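Lovastatin nonaketide synthase mokA (Monascus pilosus, PDB 6AD3) catalyses the iterative nine-step assembly of the nonaketide precursor of lovastatin (monacolin K), the chain described here being its condensation domain. Local coordinates at residues Lys117-Val122 / Asn155-Ile160; Ala166-Gly171 / Phe193-Asp198; Phe202-His207 / Asn218-Ala223. The protein carries 1 engineered substitution. All blocks are in the same frame, centred on the assembly; numbering follows the deposited sequence.

Contact 1 of 3, residues Lys117-Val122 / Asn155-Ile160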
loop_
_atom_site.group_PDB
_atom_site.type_symbol
_atom_site.label_atom_id
_atom_site.label_comp_id
_atom_site.label_asym_id
_atom_site.label_seq_id
_atom_site.Cartn_x
_atom_site.Cartn_y
_atom_site.Cartn_z
ATOM N N LYS A 117 -25.283 -12.912 -0.421
ATOM C CA LYS A 117 -25.175 -13.849 -1.507
ATOM C C LYS A 117 -24.108 -13.411 -2.521
ATOM O O LYS A 117 -23.326 -14.239 -3.042
ATOM C CB LYS A 117 -26.506 -13.972 -2.226
ATOM C CG LYS A 117 -26.455 -14.957 -3.382
ATOM C CD LYS A 117 -27.850 -15.472 -3.719
ATOM C CE LYS A 117 -28.431 -14.745 -4.907
ATOM N NZ LYS A 117 -28.297 -15.580 -6.128
ATOM N N ALA A 118 -24.073 -12.114 -2.791
ATOM C CA ALA A 118 -23.060 -11.571 -3.682
ATOM C C ALA A 118 -21.673 -11.820 -3.147
ATOM O O ALA A 118 -20.787 -12.291 -3.878
ATOM C CB ALA A 118 -23.284 -10.082 -3.914
ATOM N N LEU A 119 -21.458 -11.486 -1.886
ATOM C CA LEU A 119 -20.133 -11.608 -1.312
ATOM C C LEU A 119 -19.733 -13.078 -1.163
ATOM O O LEU A 119 -18.601 -13.436 -1.437
ATOM C CB LEU A 119 -20.040 -10.880 0.039
ATOM C CG LEU A 119 -20.172 -9.343 -0.033
ATOM C CD1 LEU A 119 -20.480 -8.713 1.306
ATOM C CD2 LEU A 119 -18.891 -8.761 -0.632
ATOM N N ARG A 120 -20.691 -13.959 -0.870
ATOM C CA ARG A 120 -20.378 -15.388 -0.859
ATOM C C ARG A 120 -19.887 -15.905 -2.225
ATOM O O ARG A 120 -19.004 -16.758 -2.299
ATOM C CB ARG A 120 -21.577 -16.221 -0.324
ATOM C CG ARG A 120 -21.729 -16.111 1.183
ATOM C CD ARG A 120 -22.736 -17.130 1.739
ATOM N NE ARG A 120 -23.977 -17.193 0.972
ATOM C CZ ARG A 120 -25.057 -16.456 1.217
ATOM N NH1 ARG A 120 -25.109 -15.672 2.285
ATOM N NH2 ARG A 120 -26.127 -16.582 0.448
ATOM N N ALA A 121 -20.426 -15.339 -3.300
ATOM C CA ALA A 121 -20.055 -15.732 -4.650
ATOM C C ALA A 121 -18.673 -15.230 -5.007
ATOM O O ALA A 121 -17.907 -15.963 -5.637
ATOM C CB ALA A 121 -21.084 -15.239 -5.662
ATOM N N VAL A 122 -18.295 -14.067 -4.464
ATOM C CA VAL A 122 -16.932 -13.547 -4.628
ATOM C C VAL A 122 -15.950 -14.461 -3.920
ATOM O O VAL A 122 -14.926 -14.858 -4.515
ATOM C CB VAL A 122 -16.778 -12.103 -4.088
ATOM C CG1 VAL A 122 -15.339 -11.665 -4.128
ATOM C CG2 VAL A 122 -17.645 -11.127 -4.868
ATOM N N ASN A 155 -13.826 -18.430 4.793
ATOM C CA ASN A 155 -14.183 -17.118 5.193
ATOM C C ASN A 155 -15.678 -16.948 5.249
ATOM O O ASN A 155 -16.421 -17.759 4.658
ATOM C CB ASN A 155 -13.537 -16.081 4.245
ATOM C CG ASN A 155 -12.039 -15.917 4.498
ATOM O OD1 ASN A 155 -11.607 -15.792 5.640
ATOM N ND2 ASN A 155 -11.232 -16.070 3.444
ATOM N N LYS A 156 -16.126 -15.943 6.016
ATOM C CA LYS A 156 -17.562 -15.716 6.247
ATOM C C LYS A 156 -17.932 -14.283 5.954
ATOM O O LYS A 156 -17.077 -13.362 5.997
ATOM C CB LYS A 156 -17.973 -16.030 7.695
ATOM C CG LYS A 156 -17.452 -17.331 8.228
ATOM C CD LYS A 156 -18.171 -18.500 7.608
ATOM C CE LYS A 156 -17.902 -19.763 8.415
ATOM N NZ LYS A 156 -18.508 -20.937 7.750
ATOM N N VAL A 157 -19.195 -14.105 5.630
ATOM C CA VAL A 157 -19.787 -12.781 5.422
ATOM C C VAL A 157 -20.718 -12.487 6.575
ATOM O O VAL A 157 -21.551 -13.335 6.936
ATOM C CB VAL A 157 -20.575 -12.743 4.110
ATOM C CG1 VAL A 157 -21.205 -11.377 3.887
ATOM C CG2 VAL A 157 -19.668 -13.134 2.952
ATOM N N GLN A 158 -20.677 -11.255 7.082
ATOM C CA GLN A 158 -21.550 -10.873 8.178
ATOM C C GLN A 158 -22.276 -9.607 7.884
ATOM O O GLN A 158 -21.689 -8.653 7.341
ATOM C CB GLN A 158 -20.762 -10.700 9.446
ATOM C CG GLN A 158 -20.113 -11.995 9.909
ATOM C CD GLN A 158 -19.000 -11.755 10.854
ATOM O OE1 GLN A 158 -19.185 -11.830 12.071
ATOM N NE2 GLN A 158 -17.850 -11.381 10.325
ATOM N N VAL A 159 -23.556 -9.578 8.249
ATOM C CA VAL A 159 -24.326 -8.362 8.137
ATOM C C VAL A 159 -24.835 -8.065 9.520
ATOM O O VAL A 159 -25.582 -8.898 10.098
ATOM C CB VAL A 159 -25.500 -8.495 7.119
ATOM C CG1 VAL A 159 -26.253 -7.184 6.994
ATOM C CG2 VAL A 159 -24.971 -8.924 5.750
ATOM N N ILE A 160 -24.321 -6.987 10.126
ATOM C CA ILE A 160 -24.419 -6.807 11.595
ATOM C C ILE A 160 -25.141 -5.519 11.976
ATOM O O ILE A 160 -24.732 -4.430 11.614
ATOM C CB ILE A 160 -23.029 -6.836 12.267
ATOM C CG1 ILE A 160 -22.337 -8.176 12.027
ATOM C CG2 ILE A 160 -23.135 -6.552 13.782
ATOM C CD1 ILE A 160 -20.938 -8.233 12.615
#
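Val-157, at the edge strand of the five-stranded sheet, presents its two methyl groups to Leu-119 and Arg-120 on helix 112-125. Its chi1 of 180° sets CG1 anti to the backbone N and CG2 anti to the carbonyl carbon, and this spreads the contact over both branches. CG1 lies 3.8 Å from Leu-119 CD1, at one tip of the leucine. CG2 sits nearer the leucine's root, 3.7 Å from Leu-119 CB, and meets one methylene of the arginine, Arg-120 CG, 4.0 Å away. Both helix side chains run across the valine at roughly a right angle.

Arg-120 contributes carbon alone to this interface. Beyond CG its chain bends at chi3 (-46°) and folds back along its own helix, where one face of the guanidinium lies over Lys-117 CA, offset toward the rim, and NH1 makes a weak hydrogen bond to Ser-116 OG. Ser-116 and Leu-123 of the same helix also touch Val-157, while Leu-119 continues inward to Ala-223 of helix 213-227. The contact therefore illustrates how a helix is seated over the outer strand of a sheet. Between these two segments the packing is purely apolar: the buried leucine and the only partly buried valine supply the hydrophobic surface, and the exposed arginine extends it with its aliphatic stem while its charged group remains engaged with its own helix.

Contact 2 of 3, residues Ala166-Gly171 / Phe193-Asp198; sequences AGAEEG and FFWGKD
Ala-168 and Gly-171 bring helix 166-171 against Phe-193 and Trp-195 of strand 193-195, the two axes running nearly antiparallel at 171° and approaching to 8.4 Å. This is the helix-on-strand layer of a beta-alpha-beta unit, in which helix 165-176 connects the neighbouring parallel strands 157-161 and 188-195.

The two aromatic residues point to the helix from the same face of the strand but reach different turns of it. Trp-195 has its CG between the backbone N and the carbonyl carbon (chi1 69°), which brings the six-membered part of the indole obliquely to Ala-168, whose CB is a tight 3.4 Å from Trp-195 CZ3. The same methyl also rests 4.0 Å from Phe-193 CB and so is shared by both aromatic side chains. Phe-193 instead keeps CG beside its backbone N and extends toward the next turn, where Gly-171, bearing no side chain, lets the ring close on the main chain: Phe-193 CZ is 3.5 Å from Gly-171 CA. Val-162 and Leu-201 add further apolar surface around Ala-168. Over one face of the Phe-193 ring, offset toward its rim, lies a polar atom, Ala-168 O, 4.1 Å from Phe-193 CD2.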
loop_
_atom_site.group_PDB
_atom_site.type_symbol
_atom_site.label_atom_id
_atom_site.label_comp_id
_atom_site.label_asym_id
_atom_site.label_seq_id
_atom_site.Cartn_x
_atom_site.Cartn_y
_atom_site.Cartn_z
ATOM N N ALA A 166 -21.369 5.233 16.033
ATOM C CA ALA A 166 -20.341 4.934 17.032
ATOM C C ALA A 166 -20.203 3.418 17.244
ATOM O O ALA A 166 -19.079 2.904 17.371
ATOM C CB ALA A 166 -20.664 5.628 18.374
ATOM N N GLY A 167 -21.328 2.700 17.224
ATOM C CA GLY A 167 -21.295 1.232 17.211
ATOM C C GLY A 167 -20.547 0.636 16.013
ATOM O O GLY A 167 -19.819 -0.355 16.152
ATOM N N ALA A 168 -20.836 1.151 14.825
ATOM C CA ALA A 168 -20.144 0.734 13.609
ATOM C C ALA A 168 -18.626 0.972 13.716
ATOM O O ALA A 168 -17.838 0.069 13.415
ATOM C CB ALA A 168 -20.705 1.439 12.403
ATOM N N GLU A 169 -18.230 2.153 14.188
ATOM C CA GLU A 169 -16.826 2.486 14.324
ATOM C C GLU A 169 -16.157 1.573 15.344
ATOM O O GLU A 169 -15.032 1.092 15.144
ATOM C CB GLU A 169 -16.634 3.964 14.694
ATOM C CG GLU A 169 -16.897 4.903 13.542
ATOM C CD GLU A 169 -16.643 6.376 13.896
ATOM O OE1 GLU A 169 -15.692 6.644 14.635
ATOM O OE2 GLU A 169 -17.273 7.265 13.299
ATOM N N GLU A 170 -16.877 1.227 16.389
ATOM C CA GLU A 170 -16.341 0.311 17.376
ATOM C C GLU A 170 -16.070 -1.063 16.741
ATOM O O GLU A 170 -15.023 -1.674 16.975
ATOM C CB GLU A 170 -17.310 0.206 18.570
ATOM C CG GLU A 170 -16.875 -0.783 19.613
ATOM C CD GLU A 170 -17.862 -0.883 20.773
ATOM O OE1 GLU A 170 -18.298 -2.016 21.081
ATOM O OE2 GLU A 170 -18.209 0.165 21.353
ATOM N N GLY A 171 -17.014 -1.536 15.941
ATOM C CA GLY A 171 -16.845 -2.794 15.235
ATOM C C GLY A 171 -15.619 -2.739 14.313
ATOM O O GLY A 171 -14.891 -3.703 14.186
ATOM N N PHE A 193 -21.836 -3.360 8.533
ATOM C CA PHE A 193 -22.441 -2.815 9.792
ATOM C C PHE A 193 -23.554 -1.857 9.395
ATOM O O PHE A 193 -23.351 -0.974 8.571
ATOM C CB PHE A 193 -21.415 -2.034 10.627
ATOM C CG PHE A 193 -20.316 -2.865 11.199
ATOM C CD1 PHE A 193 -20.534 -3.683 12.286
ATOM C CD2 PHE A 193 -19.019 -2.755 10.694
ATOM C CE1 PHE A 193 -19.494 -4.404 12.866
ATOM C CE2 PHE A 193 -17.982 -3.486 11.235
ATOM C CZ PHE A 193 -18.189 -4.298 12.319
ATOM N N PHE A 194 -24.762 -1.984 9.992
ATOM C CA PHE A 194 -25.881 -1.178 9.520
ATOM C C PHE A 194 -26.709 -0.654 10.687
ATOM O O PHE A 194 -26.753 -1.273 11.740
ATOM C CB PHE A 194 -26.756 -1.969 8.540
ATOM C CG PHE A 194 -27.586 -3.062 9.171
ATOM C CD1 PHE A 194 -27.051 -4.314 9.400
ATOM C CD2 PHE A 194 -28.900 -2.818 9.558
ATOM C CE1 PHE A 194 -27.837 -5.355 9.794
ATOM C CE2 PHE A 194 -29.693 -3.864 9.993
ATOM C CZ PHE A 194 -29.147 -5.123 10.157
ATOM N N TRP A 195 -27.236 0.547 10.508
ATOM C CA TRP A 195 -27.996 1.246 11.565
ATOM C C TRP A 195 -28.880 2.286 10.935
ATOM O O TRP A 195 -28.742 2.603 9.752
ATOM C CB TRP A 195 -27.059 1.900 12.554
ATOM C CG TRP A 195 -26.293 3.060 11.992
ATOM C CD1 TRP A 195 -26.605 4.390 12.108
ATOM C CD2 TRP A 195 -25.006 3.007 11.355
ATOM N NE1 TRP A 195 -25.631 5.156 11.516
ATOM C CE2 TRP A 195 -24.670 4.329 10.994
ATOM C CE3 TRP A 195 -24.196 1.960 10.897
ATOM C CZ2 TRP A 195 -23.493 4.645 10.289
ATOM C CZ3 TRP A 195 -23.063 2.267 10.164
ATOM C CH2 TRP A 195 -22.699 3.608 9.905
ATOM N N GLY A 196 -29.734 2.899 11.757
ATOM C CA GLY A 196 -30.481 4.071 11.332
ATOM C C GLY A 196 -31.334 3.822 10.111
ATOM O O GLY A 196 -31.873 2.726 9.929
ATOM N N LYS A 197 -31.512 4.864 9.322
ATOM C CA LYS A 197 -32.211 4.785 8.073
ATOM C C LYS A 197 -31.231 4.507 6.934
ATOM O O LYS A 197 -30.593 5.422 6.410
ATOM C CB LYS A 197 -32.947 6.080 7.802
ATOM C CG LYS A 197 -33.936 5.981 6.669
ATOM C CD LYS A 197 -34.807 7.235 6.624
ATOM C CE LYS A 197 -34.445 8.132 5.450
ATOM N NZ LYS A 197 -35.094 7.641 4.202
ATOM N N ASP A 198 -31.072 3.223 6.640
ATOM C CA ASP A 198 -30.205 2.761 5.539
ATOM C C ASP A 198 -28.812 3.371 5.655
ATOM O O ASP A 198 -28.181 3.628 4.650
ATOM C CB ASP A 198 -30.802 3.089 4.160
ATOM C CG ASP A 198 -32.107 2.363 3.898
ATOM O OD1 ASP A 198 -32.220 1.154 4.154
ATOM O OD2 ASP A 198 -33.035 3.025 3.475
#

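Contact 3 of 3, residues Phe202-His207 / Asn218-Ala223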
loop_
_atom_site.group_PDB
_atom_site.type_symbol
_atom_site.label_atom_id
_atom_site.label_comp_id
_atom_site.label_asym_id
_atom_site.label_seq_id
_atom_site.Cartn_x
_atom_site.Cartn_y
_atom_site.Cartn_z
ATOM N N PHE A 202 -19.418 -0.611 5.398
ATOM C CA PHE A 202 -19.056 -1.870 4.771
ATOM C C PHE A 202 -17.553 -2.014 4.835
ATOM O O PHE A 202 -16.829 -1.126 4.391
ATOM C CB PHE A 202 -19.500 -1.870 3.317
ATOM C CG PHE A 202 -19.046 -3.072 2.549
ATOM C CD1 PHE A 202 -19.241 -4.327 3.064
ATOM C CD2 PHE A 202 -18.393 -2.937 1.353
ATOM C CE1 PHE A 202 -18.784 -5.448 2.396
ATOM C CE2 PHE A 202 -17.959 -4.055 0.653
ATOM C CZ PHE A 202 -18.059 -5.301 1.238
ATOM N N VAL A 203 -17.090 -3.061 5.504
ATOM C CA VAL A 203 -15.694 -3.232 5.798
ATOM C C VAL A 203 -15.167 -4.462 5.057
ATOM O O VAL A 203 -15.708 -5.577 5.190
ATOM C CB VAL A 203 -15.444 -3.398 7.330
ATOM C CG1 VAL A 203 -13.935 -3.519 7.648
ATOM C CG2 VAL A 203 -16.055 -2.242 8.113
ATOM N N VAL A 204 -14.047 -4.258 4.365
ATOM C CA VAL A 204 -13.220 -5.284 3.841
ATOM C C VAL A 204 -11.899 -5.311 4.613
ATOM O O VAL A 204 -11.136 -4.344 4.618
ATOM C CB VAL A 204 -12.929 -5.063 2.332
ATOM C CG1 VAL A 204 -11.932 -6.097 1.843
ATOM C CG2 VAL A 204 -14.203 -5.092 1.516
ATOM N N ALA A 205 -11.667 -6.409 5.326
ATOM C CA ALA A 205 -10.474 -6.577 6.071
ATOM C C ALA A 205 -9.753 -7.822 5.573
ATOM O O ALA A 205 -10.373 -8.817 5.244
ATOM C CB ALA A 205 -10.767 -6.689 7.530
ATOM N N TYR A 206 -8.445 -7.737 5.504
ATOM C CA TYR A 206 -7.639 -8.789 4.905
ATOM C C TYR A 206 -6.295 -8.948 5.558
ATOM O O TYR A 206 -5.599 -7.973 5.895
ATOM C CB TYR A 206 -7.466 -8.599 3.395
ATOM C CG TYR A 206 -6.873 -7.270 2.977
ATOM C CD1 TYR A 206 -7.671 -6.153 2.832
ATOM C CD2 TYR A 206 -5.524 -7.177 2.584
ATOM C CE1 TYR A 206 -7.136 -4.950 2.374
ATOM C CE2 TYR A 206 -4.996 -6.001 2.112
ATOM C CZ TYR A 206 -5.785 -4.890 2.035
ATOM O OH TYR A 206 -5.254 -3.722 1.575
ATOM N N HIS A 207 -5.925 -10.219 5.737
ATOM C CA HIS A 207 -4.545 -10.578 5.952
ATOM C C HIS A 207 -3.737 -10.147 4.750
ATOM O O HIS A 207 -4.224 -10.167 3.614
ATOM C CB HIS A 207 -4.399 -12.074 6.201
ATOM C CG HIS A 207 -3.023 -12.474 6.629
ATOM N ND1 HIS A 207 -2.648 -12.618 7.950
ATOM C CD2 HIS A 207 -1.935 -12.770 5.896
ATOM C CE1 HIS A 207 -1.377 -12.946 8.006
ATOM N NE2 HIS A 207 -0.913 -13.020 6.776
ATOM N N ASN A 218 -11.499 -4.443 -6.521
ATOM C CA ASN A 218 -12.097 -5.523 -7.311
ATOM C C ASN A 218 -13.261 -6.160 -6.515
ATOM O O ASN A 218 -14.250 -6.562 -7.101
ATOM C CB ASN A 218 -11.072 -6.602 -7.685
ATOM C CG ASN A 218 -10.072 -6.155 -8.747
ATOM O OD1 ASN A 218 -9.117 -6.904 -9.080
ATOM N ND2 ASN A 218 -10.339 -5.025 -9.373
ATOM N N ILE A 219 -13.091 -6.353 -5.201
ATOM C CA ILE A 219 -14.168 -6.970 -4.394
ATOM C C ILE A 219 -15.448 -6.122 -4.474
ATOM O O ILE A 219 -16.560 -6.662 -4.658
ATOM C CB ILE A 219 -13.724 -7.124 -2.916
ATOM C CG1 ILE A 219 -12.676 -8.246 -2.823
ATOM C CG2 ILE A 219 -14.917 -7.393 -2.019
ATOM C CD1 ILE A 219 -11.871 -8.265 -1.542
ATOM N N PHE A 220 -15.306 -4.807 -4.266
ATOM C CA PHE A 220 -16.450 -3.908 -4.304
ATOM C C PHE A 220 -17.111 -4.011 -5.675
ATOM O O PHE A 220 -18.319 -4.139 -5.786
ATOM C CB PHE A 220 -16.025 -2.460 -4.050
ATOM C CG PHE A 220 -16.001 -2.038 -2.586
ATOM C CD1 PHE A 220 -14.897 -2.348 -1.750
ATOM C CD2 PHE A 220 -16.943 -1.104 -2.099
ATOM C CE1 PHE A 220 -14.776 -1.791 -0.437
ATOM C CE2 PHE A 220 -16.783 -0.521 -0.802
ATOM C CZ PHE A 220 -15.618 -0.728 -0.045
ATOM N N VAL A 221 -16.317 -3.920 -6.728
ATOM C CA VAL A 221 -16.846 -3.947 -8.081
ATOM C C VAL A 221 -17.555 -5.268 -8.431
ATOM O O VAL A 221 -18.622 -5.265 -9.033
ATOM C CB VAL A 221 -15.713 -3.588 -9.092
ATOM C CG1 VAL A 221 -16.093 -3.972 -10.494
ATOM C CG2 VAL A 221 -15.401 -2.126 -8.980
ATOM N N GLU A 222 -16.977 -6.404 -8.034
ATOM C CA GLU A 222 -17.626 -7.688 -8.258
ATOM C C GLU A 222 -18.902 -7.815 -7.458
ATOM O O GLU A 222 -19.930 -8.239 -7.991
ATOM C CB GLU A 222 -16.683 -8.853 -7.979
ATOM C CG GLU A 222 -15.591 -9.024 -9.050
ATOM C CD GLU A 222 -14.930 -10.415 -9.052
ATOM O OE1 GLU A 222 -14.109 -10.640 -9.946
ATOM O OE2 GLU A 222 -15.327 -11.307 -8.286
ATOM N N ALA A 223 -18.859 -7.391 -6.203
ATOM C CA ALA A 223 -20.015 -7.495 -5.323
ATOM C C ALA A 223 -21.175 -6.600 -5.789
ATOM O O ALA A 223 -22.320 -7.050 -5.838
ATOM C CB ALA A 223 -19.622 -7.129 -3.903
#
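Phe-220 and Phe-202 make a T-shaped (edge-to-face) pair that joins helix 213-227 to strand 199-206 of the five-stranded sheet. The phenylalanine of the helix can be traced outward. From CB, chi1 of -89° holds CG beside the backbone N and carries the ring toward the strand, although the side chain leaves the helix obliquely. At the first ring positions, CD2 comes within 4.2 Å of Phe-202 CE2. One atom further, Phe-220 CE2 makes the closest approach, 3.6 Å from Phe-202 CD2, whereas Phe-220 CE1 keeps touch with Phe-202 CE2 and also meets Val-204 CG2 at 3.9 Å. The tip, Phe-220 CZ, ends 3.8 Å from Phe-202 CD2.

It is thus the face of Phe-220 that receives the edge of Phe-202, with Phe-202 CE2 standing above the ring centre. The centroids are 5.0 Å apart and the planes are inclined at 72°. Phe-202 reaches this position with CG anti to its backbone N (chi1 174°), and the two side chains run past each other in opposite directions. Val-204 divides its methyls, CG2 going to Phe-220 and CG1 to Ile-219 CD1 at 4.0 Å. Met-104 and Met-106 of strand 100-107 also touch Phe-220 and Phe-202 respectively.

His-207 follows in the same segment and probably corresponds to the first histidine of the HHxxxDG motif of condensation domains, whose second histidine is absent from the deposited sequence. All four touching residues are buried and apolar, so dispersion probably supplies most of the attraction, and the steeply inclined ring pair adds a directional element, a ring edge set on a ring face.

In the fold
The three contacts follow one another along the chain and all reach the same mixed five-stranded sheet of the condensation domain, through its strands 157-161, 188-195 and 199-206, which lie side by side in that order. Contacts 1 and 3 are the closest pair, their centres about 10 Å apart: Leu-119 packs on both Phe-202 and Ala-223, so helices 112-125 and 213-227 cover one face of the sheet together. Contact 2 lies about 18 Å from the centres of each of the others, joined to contact 1 by a probable Ile-160 to Phe-194 backbone hydrogen bond and to contact 3 by Phe-193 against Val-203. Helix 165-176 lies on the other face, giving a helix-sheet-helix sandwich.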